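PDB 2EKL: D-3-phosphoglycerate dehydrogenase from Sulfolobus tokodaii, which probably catalyses the NAD-dependent oxidation of D-3-phosphoglycerate, the step that leads toward serine, as a member of the D-isomer specific 2-hydroxyacid dehydrogenase family. Local coordinates for residues V188-L193 with Y216-L221; K7-D12 with L41-N46; A75-D80 with P98-D103; L112-A117 with N162-K167. One frame throughout, in Å; residues are numbered along the deposited sequence.

Contact 1: residues V188-L193 with Y216-L221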
# COMPACT_ATOMS: atom_id res chain seq x y z
N VAL A 188 -0.78 23.72 9.46
CA VAL A 188 0.44 24.47 9.77
C VAL A 188 1.00 25.14 8.52
O VAL A 188 0.47 24.95 7.43
CB VAL A 188 1.53 23.53 10.35
CG1 VAL A 188 1.04 22.87 11.62
CG2 VAL A 188 1.91 22.47 9.31
N SER A 189 2.06 25.92 8.70
CA SER A 189 2.71 26.58 7.57
C SER A 189 3.49 25.52 6.80
O SER A 189 3.79 24.46 7.34
CB SER A 189 3.68 27.65 8.06
OG SER A 189 4.71 27.06 8.85
N LEU A 190 3.82 25.81 5.55
CA LEU A 190 4.58 24.85 4.76
C LEU A 190 5.93 24.62 5.43
O LEU A 190 6.46 23.51 5.43
CB LEU A 190 4.78 25.37 3.34
CG LEU A 190 5.54 24.43 2.40
CD1 LEU A 190 4.85 23.07 2.36
CD2 LEU A 190 5.61 25.03 1.01
N GLU A 191 6.50 25.68 6.01
CA GLU A 191 7.78 25.58 6.69
C GLU A 191 7.73 24.58 7.84
O GLU A 191 8.61 23.73 7.97
CB GLU A 191 8.21 26.95 7.23
CG GLU A 191 9.60 26.97 7.85
CD GLU A 191 9.94 28.31 8.49
OE1 GLU A 191 9.66 29.35 7.87
OE2 GLU A 191 10.49 28.31 9.61
N GLU A 192 6.70 24.69 8.68
CA GLU A 192 6.58 23.79 9.82
C GLU A 192 6.35 22.36 9.34
O GLU A 192 6.92 21.42 9.90
CB GLU A 192 5.42 24.22 10.73
CG GLU A 192 5.45 23.51 12.08
CD GLU A 192 4.34 23.96 13.02
OE1 GLU A 192 4.15 25.18 13.18
OE2 GLU A 192 3.66 23.08 13.60
N LEU A 193 5.52 22.20 8.32
CA LEU A 193 5.23 20.88 7.77
C LEU A 193 6.53 20.24 7.28
O LEU A 193 6.84 19.10 7.63
CB LEU A 193 4.23 20.98 6.62
CG LEU A 193 3.76 19.66 5.98
CD1 LEU A 193 2.38 19.85 5.38
CD2 LEU A 193 4.75 19.21 4.90
N TYR A 216 14.21 23.97 -4.24
CA TYR A 216 15.40 23.87 -3.41
C TYR A 216 15.28 24.25 -1.94
O TYR A 216 15.73 23.51 -1.07
CB TYR A 216 16.56 24.64 -4.06
CG TYR A 216 17.36 23.77 -5.00
CD1 TYR A 216 18.33 22.90 -4.50
CD2 TYR A 216 17.12 23.77 -6.37
CE1 TYR A 216 19.03 22.04 -5.34
CE2 TYR A 216 17.82 22.92 -7.23
CZ TYR A 216 18.77 22.06 -6.71
OH TYR A 216 19.46 21.20 -7.54
N PRO A 217 14.67 25.42 -1.64
CA PRO A 217 14.54 25.81 -0.23
C PRO A 217 13.74 24.80 0.58
O PRO A 217 14.07 24.51 1.73
CB PRO A 217 13.84 27.16 -0.32
CG PRO A 217 14.29 27.70 -1.65
CD PRO A 217 14.17 26.47 -2.53
N GLN A 218 12.69 24.26 -0.02
CA GLN A 218 11.83 23.28 0.64
C GLN A 218 12.58 21.98 0.89
O GLN A 218 12.45 21.38 1.95
CB GLN A 218 10.58 23.02 -0.20
CG GLN A 218 9.62 24.21 -0.33
CD GLN A 218 10.20 25.36 -1.14
OE1 GLN A 218 10.72 25.16 -2.24
NE2 GLN A 218 10.08 26.57 -0.61
N PHE A 219 13.36 21.53 -0.10
CA PHE A 219 14.13 20.31 0.06
C PHE A 219 15.14 20.46 1.20
O PHE A 219 15.39 19.53 1.95
CB PHE A 219 14.88 19.97 -1.24
CG PHE A 219 14.08 19.15 -2.21
CD1 PHE A 219 13.82 17.81 -1.95
CD2 PHE A 219 13.59 19.72 -3.38
CE1 PHE A 219 13.07 17.04 -2.84
CE2 PHE A 219 12.83 18.96 -4.28
CZ PHE A 219 12.57 17.62 -4.01
N GLU A 220 15.72 21.66 1.32
CA GLU A 220 16.70 21.91 2.36
C GLU A 220 16.06 21.86 3.75
O GLU A 220 16.67 21.41 4.72
CB GLU A 220 17.36 23.27 2.14
CG GLU A 220 18.62 23.51 2.96
CD GLU A 220 19.68 22.44 2.75
OE1 GLU A 220 19.94 22.07 1.58
OE2 GLU A 220 20.27 21.97 3.75
N LEU A 221 14.81 22.32 3.84
CA LEU A 221 14.08 22.34 5.11
C LEU A 221 13.66 20.95 5.57
O LEU A 221 13.44 20.73 6.76
CB LEU A 221 12.83 23.21 4.98
CG LEU A 221 12.98 24.73 5.09
CD1 LEU A 221 11.73 25.41 4.55
CD2 LEU A 221 13.23 25.12 6.54
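L190 meets Q218 and E191 meets L221, and both touches are made by carbon. CD2 of L190 comes to 4.3 Å from CG of Q218, on the aliphatic part of the glutamine. The amide oxygen is engaged elsewhere: Q218 OE1 accepts from the backbone N of D215, just before helix 216-221. One residue further on, CG of E191 lies 4.2 Å from CD1 of L221. With chi1 at -175° and chi2 at -175° the glutamate chain is stretched out, and it offers a methylene to the leucine while its carboxylate extends past the contact. L221 also packs on L194 and K195, and Q218 on L194, which continues the seam along helix 190-196. Behind the first shell, S189 fixes the start of that helix as its N-cap: E192 N donates to S189 OG at 3.1 Å, with a fairly straight N-H...O angle of 161°. The two helices are successive crossover connections of the Rossmann sheet. L190 also packs on Y171, and the side chain of L190 lies about 6 Å from the bound NAD. With few atoms touching, all of them carbon, and near solvent, this is a light van der Waals contact without polar locking.

Contact 2: residues K7-D12 with L41-N46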
# COMPACT_ATOMS: atom_id res chain seq x y z
N LYS A 7 -27.35 18.02 -32.55
CA LYS A 7 -26.33 17.11 -33.05
C LYS A 7 -25.11 17.04 -32.12
O LYS A 7 -24.56 18.05 -31.71
CB LYS A 7 -25.89 17.59 -34.44
CG LYS A 7 -27.06 17.65 -35.42
CD LYS A 7 -26.58 17.62 -36.88
CE LYS A 7 -26.07 18.98 -37.36
NZ LYS A 7 -25.51 18.85 -38.71
N ALA A 8 -24.67 15.83 -31.80
CA ALA A 8 -23.50 15.65 -30.94
C ALA A 8 -22.40 14.88 -31.65
O ALA A 8 -22.66 13.89 -32.34
CB ALA A 8 -23.90 14.92 -29.67
N LEU A 9 -21.16 15.33 -31.48
CA LEU A 9 -20.01 14.67 -32.08
C LEU A 9 -19.12 14.11 -30.98
O LEU A 9 -18.70 14.83 -30.08
CB LEU A 9 -19.20 15.66 -32.93
CG LEU A 9 -17.90 15.12 -33.55
CD1 LEU A 9 -18.22 14.07 -34.61
CD2 LEU A 9 -17.11 16.26 -34.15
N ILE A 10 -18.85 12.81 -31.04
CA ILE A 10 -17.99 12.16 -30.07
C ILE A 10 -16.72 11.84 -30.86
O ILE A 10 -16.75 11.08 -31.82
CB ILE A 10 -18.64 10.88 -29.52
CG1 ILE A 10 -19.98 11.24 -28.86
CG2 ILE A 10 -17.72 10.23 -28.50
CD1 ILE A 10 -20.72 10.07 -28.26
N THR A 11 -15.62 12.45 -30.44
CA THR A 11 -14.36 12.32 -31.15
C THR A 11 -13.37 11.27 -30.66
O THR A 11 -12.38 10.99 -31.34
CB THR A 11 -13.64 13.67 -31.16
OG1 THR A 11 -13.25 14.01 -29.82
CG2 THR A 11 -14.57 14.76 -31.69
N ASP A 12 -13.62 10.70 -29.49
CA ASP A 12 -12.73 9.70 -28.93
C ASP A 12 -13.48 8.47 -28.44
O ASP A 12 -14.68 8.54 -28.17
CB ASP A 12 -11.94 10.29 -27.76
CG ASP A 12 -11.04 11.43 -28.18
OD1 ASP A 12 -10.19 11.23 -29.06
OD2 ASP A 12 -11.19 12.54 -27.61
N LEU A 41 -11.95 19.98 -37.77
CA LEU A 41 -12.14 21.38 -38.09
C LEU A 41 -13.12 21.56 -39.24
O LEU A 41 -13.85 22.55 -39.30
CB LEU A 41 -10.80 22.02 -38.47
CG LEU A 41 -9.80 22.24 -37.34
CD1 LEU A 41 -8.46 22.68 -37.92
CD2 LEU A 41 -10.33 23.29 -36.37
N ASN A 42 -13.15 20.60 -40.16
CA ASN A 42 -14.04 20.69 -41.30
C ASN A 42 -15.51 20.48 -40.96
O ASN A 42 -16.39 21.02 -41.64
CB ASN A 42 -13.64 19.66 -42.38
CG ASN A 42 -12.27 19.95 -42.97
OD1 ASN A 42 -11.97 21.08 -43.35
ND2 ASN A 42 -11.44 18.91 -43.06
N ILE A 43 -15.79 19.73 -39.90
CA ILE A 43 -17.18 19.45 -39.54
C ILE A 43 -17.68 19.93 -38.18
O ILE A 43 -18.87 19.86 -37.91
CB ILE A 43 -17.46 17.93 -39.62
CG1 ILE A 43 -16.70 17.20 -38.51
CG2 ILE A 43 -17.06 17.39 -40.98
CD1 ILE A 43 -17.05 15.72 -38.40
N ILE A 44 -16.78 20.42 -37.33
CA ILE A 44 -17.20 20.86 -36.01
C ILE A 44 -18.32 21.91 -36.03
O ILE A 44 -19.14 21.99 -35.11
CB ILE A 44 -16.01 21.42 -35.19
CG1 ILE A 44 -16.46 21.72 -33.76
CG2 ILE A 44 -15.45 22.67 -35.85
CD1 ILE A 44 -17.04 20.52 -33.03
N GLY A 45 -18.37 22.70 -37.10
CA GLY A 45 -19.39 23.73 -37.20
C GLY A 45 -20.82 23.22 -37.27
O GLY A 45 -21.76 24.01 -37.14
N ASN A 46 -21.00 21.92 -37.47
CA ASN A 46 -22.34 21.35 -37.57
C ASN A 46 -22.89 20.81 -36.25
O ASN A 46 -23.99 20.28 -36.22
CB ASN A 46 -22.37 20.21 -38.59
CG ASN A 46 -21.66 20.56 -39.88
OD1 ASN A 46 -21.85 21.64 -40.44
ND2 ASN A 46 -20.86 19.63 -40.38
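Strand 7-10 runs past the C-terminal end of helix 37-43 and the turn after it, with CA of K7 7.4 Å from CA of N46 and CA of L9 7.9 Å from CA of I44. L9 carries the apolar part. Its CG lies anti to the backbone N (chi1 176°), and the CD2 branch meets two neighbouring isoleucines by their terminal methyls: I43 CD1 at 4.3 Å and I44 CD1 at 4.4 Å. One leucine methyl thus serves both isoleucines. At the border of the contact the K7 chain, bent at chi3 (-79°), crosses N46 obliquely; its CB is 3.7 Å from N46 O, but the placing of the lysine end against that carbonyl is doubtful. The turn itself is closed by N46 N donating to I43 O at 3.0 Å. Around the contact, I43 also packs on M32 and I35, I44 on K65 of helix 60-65, and L9 on D30 and Y47. Strand 7-10 lies between strands 28-31 and 49-52 of a parallel five-stranded sheet, and helix 37-43 belongs to the beta-alpha-beta crossover that joins those two flanking strands over it.

Contact 3: residues A75-D80 with P98-D103. With NAD (nicotinamide-adenine-dinucleotide), chain B.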
# COMPACT_ATOMS: atom_id res chain seq x y z
N ALA A 75 -14.98 13.60 -21.04
CA ALA A 75 -15.18 12.37 -20.27
C ALA A 75 -13.89 12.08 -19.52
O ALA A 75 -13.15 11.16 -19.87
CB ALA A 75 -15.53 11.22 -21.21
N GLY A 76 -13.62 12.89 -18.50
CA GLY A 76 -12.42 12.73 -17.70
C GLY A 76 -12.51 13.51 -16.40
O GLY A 76 -13.52 14.15 -16.13
N ILE A 77 -11.44 13.47 -15.61
CA ILE A 77 -11.42 14.15 -14.33
C ILE A 77 -10.78 15.54 -14.40
O ILE A 77 -10.69 16.24 -13.40
CB ILE A 77 -10.66 13.31 -13.28
CG1 ILE A 77 -9.21 13.12 -13.73
CG2 ILE A 77 -11.35 11.95 -13.12
CD1 ILE A 77 -8.38 12.27 -12.79
N GLY A 78 -10.33 15.92 -15.60
CA GLY A 78 -9.70 17.22 -15.77
C GLY A 78 -10.12 17.90 -17.06
O GLY A 78 -10.94 17.37 -17.81
N LEU A 79 -9.55 19.07 -17.33
CA LEU A 79 -9.89 19.83 -18.54
C LEU A 79 -8.66 20.43 -19.21
O LEU A 79 -8.75 21.47 -19.86
CB LEU A 79 -10.86 20.96 -18.18
CG LEU A 79 -12.20 20.58 -17.53
CD1 LEU A 79 -12.93 21.85 -17.12
CD2 LEU A 79 -13.04 19.77 -18.51
N ASP A 80 -7.52 19.76 -19.07
CA ASP A 80 -6.27 20.26 -19.65
C ASP A 80 -6.24 20.29 -21.17
O ASP A 80 -5.38 20.95 -21.76
CB ASP A 80 -5.09 19.43 -19.13
CG ASP A 80 -4.94 19.51 -17.62
OD1 ASP A 80 -4.98 20.63 -17.07
OD2 ASP A 80 -4.77 18.45 -16.99
N PRO A 98 -15.52 16.05 -12.27
CA PRO A 98 -14.64 16.46 -11.17
C PRO A 98 -14.81 15.63 -9.89
O PRO A 98 -15.93 15.41 -9.43
CB PRO A 98 -15.00 17.93 -10.97
CG PRO A 98 -16.45 17.97 -11.36
CD PRO A 98 -16.48 17.12 -12.60
N GLY A 99 -13.69 15.18 -9.34
CA GLY A 99 -13.72 14.39 -8.12
C GLY A 99 -14.11 12.93 -8.29
O GLY A 99 -14.15 12.18 -7.33
N ALA A 100 -14.40 12.53 -9.53
CA ALA A 100 -14.82 11.16 -9.82
C ALA A 100 -13.87 10.04 -9.41
O ALA A 100 -14.30 8.90 -9.21
CB ALA A 100 -15.13 11.04 -11.31
N SER A 101 -12.58 10.33 -9.28
CA SER A 101 -11.62 9.29 -8.93
C SER A 101 -10.98 9.42 -7.56
O SER A 101 -10.03 8.69 -7.24
CB SER A 101 -10.52 9.24 -9.99
OG SER A 101 -9.67 10.36 -9.89
N THR A 102 -11.49 10.33 -6.74
CA THR A 102 -10.93 10.57 -5.41
C THR A 102 -10.45 9.35 -4.63
O THR A 102 -9.27 9.24 -4.31
CB THR A 102 -11.91 11.37 -4.52
OG1 THR A 102 -12.21 12.63 -5.15
CG2 THR A 102 -11.30 11.63 -3.15
N ASP A 103 -11.36 8.42 -4.31
CA ASP A 103 -10.95 7.26 -3.52
C ASP A 103 -9.89 6.38 -4.18
O ASP A 103 -9.05 5.81 -3.49
CB ASP A 103 -12.17 6.40 -3.14
CG ASP A 103 -13.08 7.09 -2.13
OD1 ASP A 103 -12.58 7.90 -1.31
OD2 ASP A 103 -14.30 6.81 -2.14
PA NAD B . -8.74 19.56 -4.89
O1A NAD B . -9.86 19.00 -4.11
O2A NAD B . -9.06 20.76 -5.77
O5B NAD B . -7.57 19.90 -3.85
C5B NAD B . -6.38 20.51 -4.31
C4B NAD B . -5.84 21.36 -3.01
O4B NAD B . -4.46 21.72 -3.16
C3B NAD B . -6.76 22.60 -2.75
O3B NAD B . -7.25 22.63 -1.41
C2B NAD B . -5.86 23.76 -3.19
O2B NAD B . -6.12 25.03 -2.64
C1B NAD B . -4.55 23.15 -2.87
N9A NAD B . -3.38 23.88 -3.46
C8A NAD B . -3.20 24.44 -4.71
N7A NAD B . -1.97 25.00 -4.79
C5A NAD B . -1.35 24.81 -3.60
C6A NAD B . -0.06 25.16 -3.04
N6A NAD B . 0.84 25.82 -3.75
N1A NAD B . 0.27 24.78 -1.69
C2A NAD B . -0.66 24.06 -0.87
N3A NAD B . -1.92 23.72 -1.41
C4A NAD B . -2.25 24.09 -2.74
O3 NAD B . -8.15 18.43 -5.88
PN NAD B . -8.07 16.83 -5.69
O1N NAD B . -7.88 16.50 -4.27
O2N NAD B . -9.33 16.32 -6.31
O5D NAD B . -6.84 16.56 -6.63
C5D NAD B . -5.53 16.78 -6.15
C4D NAD B . -4.49 16.50 -7.21
O4D NAD B . -4.48 15.14 -7.60
C3D NAD B . -4.63 17.29 -8.55
O3D NAD B . -3.36 17.75 -9.02
C2D NAD B . -5.31 16.31 -9.45
O2D NAD B . -5.26 16.71 -10.81
C1D NAD B . -4.56 15.08 -9.01
N1N NAD B . -5.15 13.76 -9.36
C2N NAD B . -4.27 12.76 -9.89
C3N NAD B . -4.80 11.48 -10.23
C7N NAD B . -3.90 10.44 -10.77
O7N NAD B . -4.41 9.61 -11.70
N7N NAD B . -2.64 10.28 -10.41
C4N NAD B . -6.26 11.25 -10.02
C5N NAD B . -7.14 12.27 -9.48
C6N NAD B . -6.56 13.54 -9.15
O HOH W 1 -11.18 15.46 -10.67
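The nicotinamide end of the NAD pocket is lined here by I77 and S101, one from each segment. I77 CD1 lies 3.5 Å from C5N of the nicotinamide ring, and S101 OG comes to 3.2 Å from the same carbon. The methyl lies over a face of the ring, whereas the hydroxyl comes up to its edge, close to the ring plane. They also touch each other, I77 CD1 to S101 OG at 3.7 Å. The isoleucine's CG2 rests against A100 CB at 4.3 Å and is also near S101 OG. Between the backbones a single water acts as a bridge: it donates to I77 O at 2.9 Å and accepts from G99 N. A type I turn from G99 to T102 then leads into helix 102-118, and G99 O accepts from both T102 N and T102 OG1, the hydroxyl at 3.0 Å, from one face of its carbonyl plane. Further out, I77 and S101 both pack on A286, and R294 NH2 donates to A100 O. This is the interdomain cleft typical of D-2-hydroxyacid dehydrogenases, in which the cofactor lies between the two alpha/beta domains and a helix starting beside it leads across into the NAD-binding domain.

Contact 4: residues L112-A117 with N162-K167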
# COMPACT_ATOMS: atom_id res chain seq x y z
N LEU A 112 1.49 3.63 -2.51
CA LEU A 112 2.82 4.12 -2.89
C LEU A 112 3.66 4.44 -1.66
O LEU A 112 4.85 4.12 -1.60
CB LEU A 112 2.70 5.36 -3.79
CG LEU A 112 2.29 5.10 -5.25
CD1 LEU A 112 2.01 6.42 -5.96
CD2 LEU A 112 3.42 4.35 -5.95
N MET A 113 3.04 5.07 -0.67
CA MET A 113 3.75 5.42 0.56
C MET A 113 4.33 4.17 1.23
O MET A 113 5.50 4.14 1.62
CB MET A 113 2.81 6.13 1.54
CG MET A 113 3.44 6.43 2.89
SD MET A 113 2.31 7.31 4.01
CE MET A 113 1.13 6.02 4.40
N ILE A 114 3.52 3.13 1.35
CA ILE A 114 3.97 1.89 1.98
C ILE A 114 4.99 1.17 1.10
O ILE A 114 5.98 0.65 1.60
CB ILE A 114 2.78 0.96 2.28
CG1 ILE A 114 1.83 1.65 3.27
CG2 ILE A 114 3.27 -0.35 2.88
CD1 ILE A 114 0.49 0.95 3.44
N ALA A 115 4.74 1.14 -0.20
CA ALA A 115 5.67 0.46 -1.12
C ALA A 115 7.05 1.12 -1.04
O ALA A 115 8.07 0.44 -1.06
CB ALA A 115 5.14 0.51 -2.54
N ALA A 116 7.06 2.45 -0.94
CA ALA A 116 8.32 3.20 -0.86
C ALA A 116 9.02 2.95 0.47
O ALA A 116 10.23 2.72 0.52
CB ALA A 116 8.04 4.69 -1.02
N ALA A 117 8.26 3.01 1.55
CA ALA A 117 8.80 2.80 2.88
C ALA A 117 9.35 1.39 3.07
O ALA A 117 10.33 1.20 3.79
CB ALA A 117 7.71 3.07 3.93
N ASN A 162 -3.87 8.94 9.76
CA ASN A 162 -4.14 9.09 11.18
C ASN A 162 -4.51 7.73 11.77
O ASN A 162 -4.07 7.37 12.87
CB ASN A 162 -5.27 10.09 11.41
CG ASN A 162 -5.69 10.18 12.87
OD1 ASN A 162 -6.73 9.64 13.27
ND2 ASN A 162 -4.87 10.84 13.68
N ALA A 163 -5.31 6.96 11.04
CA ALA A 163 -5.73 5.65 11.49
C ALA A 163 -4.53 4.70 11.56
O ALA A 163 -4.54 3.72 12.31
CB ALA A 163 -6.82 5.09 10.57
N MET A 164 -3.51 4.98 10.76
CA MET A 164 -2.30 4.17 10.74
C MET A 164 -1.38 4.58 11.89
O MET A 164 -0.25 4.11 12.01
CB MET A 164 -1.56 4.35 9.40
CG MET A 164 -2.34 3.80 8.20
SD MET A 164 -1.50 4.14 6.63
CE MET A 164 0.01 3.20 6.83
N GLY A 165 -1.87 5.48 12.75
CA GLY A 165 -1.07 5.92 13.88
C GLY A 165 -0.05 7.00 13.58
O GLY A 165 0.87 7.23 14.38
N MET A 166 -0.18 7.66 12.44
CA MET A 166 0.74 8.73 12.08
C MET A 166 0.18 10.06 12.56
O MET A 166 -1.03 10.23 12.69
CB MET A 166 0.93 8.79 10.56
CG MET A 166 1.39 7.49 9.92
SD MET A 166 1.82 7.69 8.17
CE MET A 166 3.46 8.41 8.36
N LYS A 167 1.08 11.00 12.86
CA LYS A 167 0.66 12.33 13.22
C LYS A 167 0.51 13.10 11.97
O LYS A 167 1.41 13.17 11.15
CB LYS A 167 1.73 13.01 14.07
CG LYS A 167 1.92 12.26 15.37
CD LYS A 167 2.69 12.96 16.50
CE LYS A 167 2.96 11.94 17.62
NZ LYS A 167 3.67 12.56 18.74
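M113 sends its side chain straight out of helix 102-118 toward M164 and M166. The chain leaves the helix extended through its first two torsions (chi1 175°); only at chi3 (71°) does it bend, turning the terminal methyl toward M164. There M113 and M164 meet tip to tip: M113 CE rests on both the methyl and the sulfur of M164, with CE and SD each 3.9 Å away. The same M113 methyl also faces the sulfur of M166, with SD at 4.2 Å, so one methyl touches both methionines, which lie ahead of it rather than on opposite sides. M113 also packs on L140, V229 and I145, which sets it against strands 144-148 and 226-230 of the parallel sheet. I114 follows and comes in obliquely, its CD1 4.1 Å from M164 CE, while it also packs on L140 and on E107 of the second subunit. The helix then carries on, A117 N donating to M113 O at 3.0 Å.

Facing it, helix 152-163 of the Rossmann fold ends in a Schellman motif. G165 is the C-prime residue, its phi positive at 82°; M166 N closes back on A161 O, and G165 N donates to N162 O at 2.9 Å. This reversal sets M164 and M166 on either side of the glycine, with both CB atoms directed at helix 102-118, just before strand 167-171 begins. M166 leans on I145 of the neighbouring strand. M164 reaches the subunit interface as well, packing on I160 of the second subunit, while A163 abuts A163 of that subunit.

Along the chain the four contacts follow one another without nesting in the order 2, 3, 4, 1. Contact 2 belongs to the five-stranded parallel sheet of one domain, whereas contacts 1 and 4 lie in the NAD-binding Rossmann domain, with centres about 20 Å apart; contact 2 is about 48 Å and 47 Å from them, centre to centre, across the middle of the chain. Contact 3 stands between, its centre about 23 Å from that of contact 2, 25 Å from contact 4 and 29 Å from contact 1. Helix 102-118 joins contacts 3 and 4: it starts beside the nicotinamide and touches the second subunit in both, so cofactor cleft and dimer interface share one continuous element.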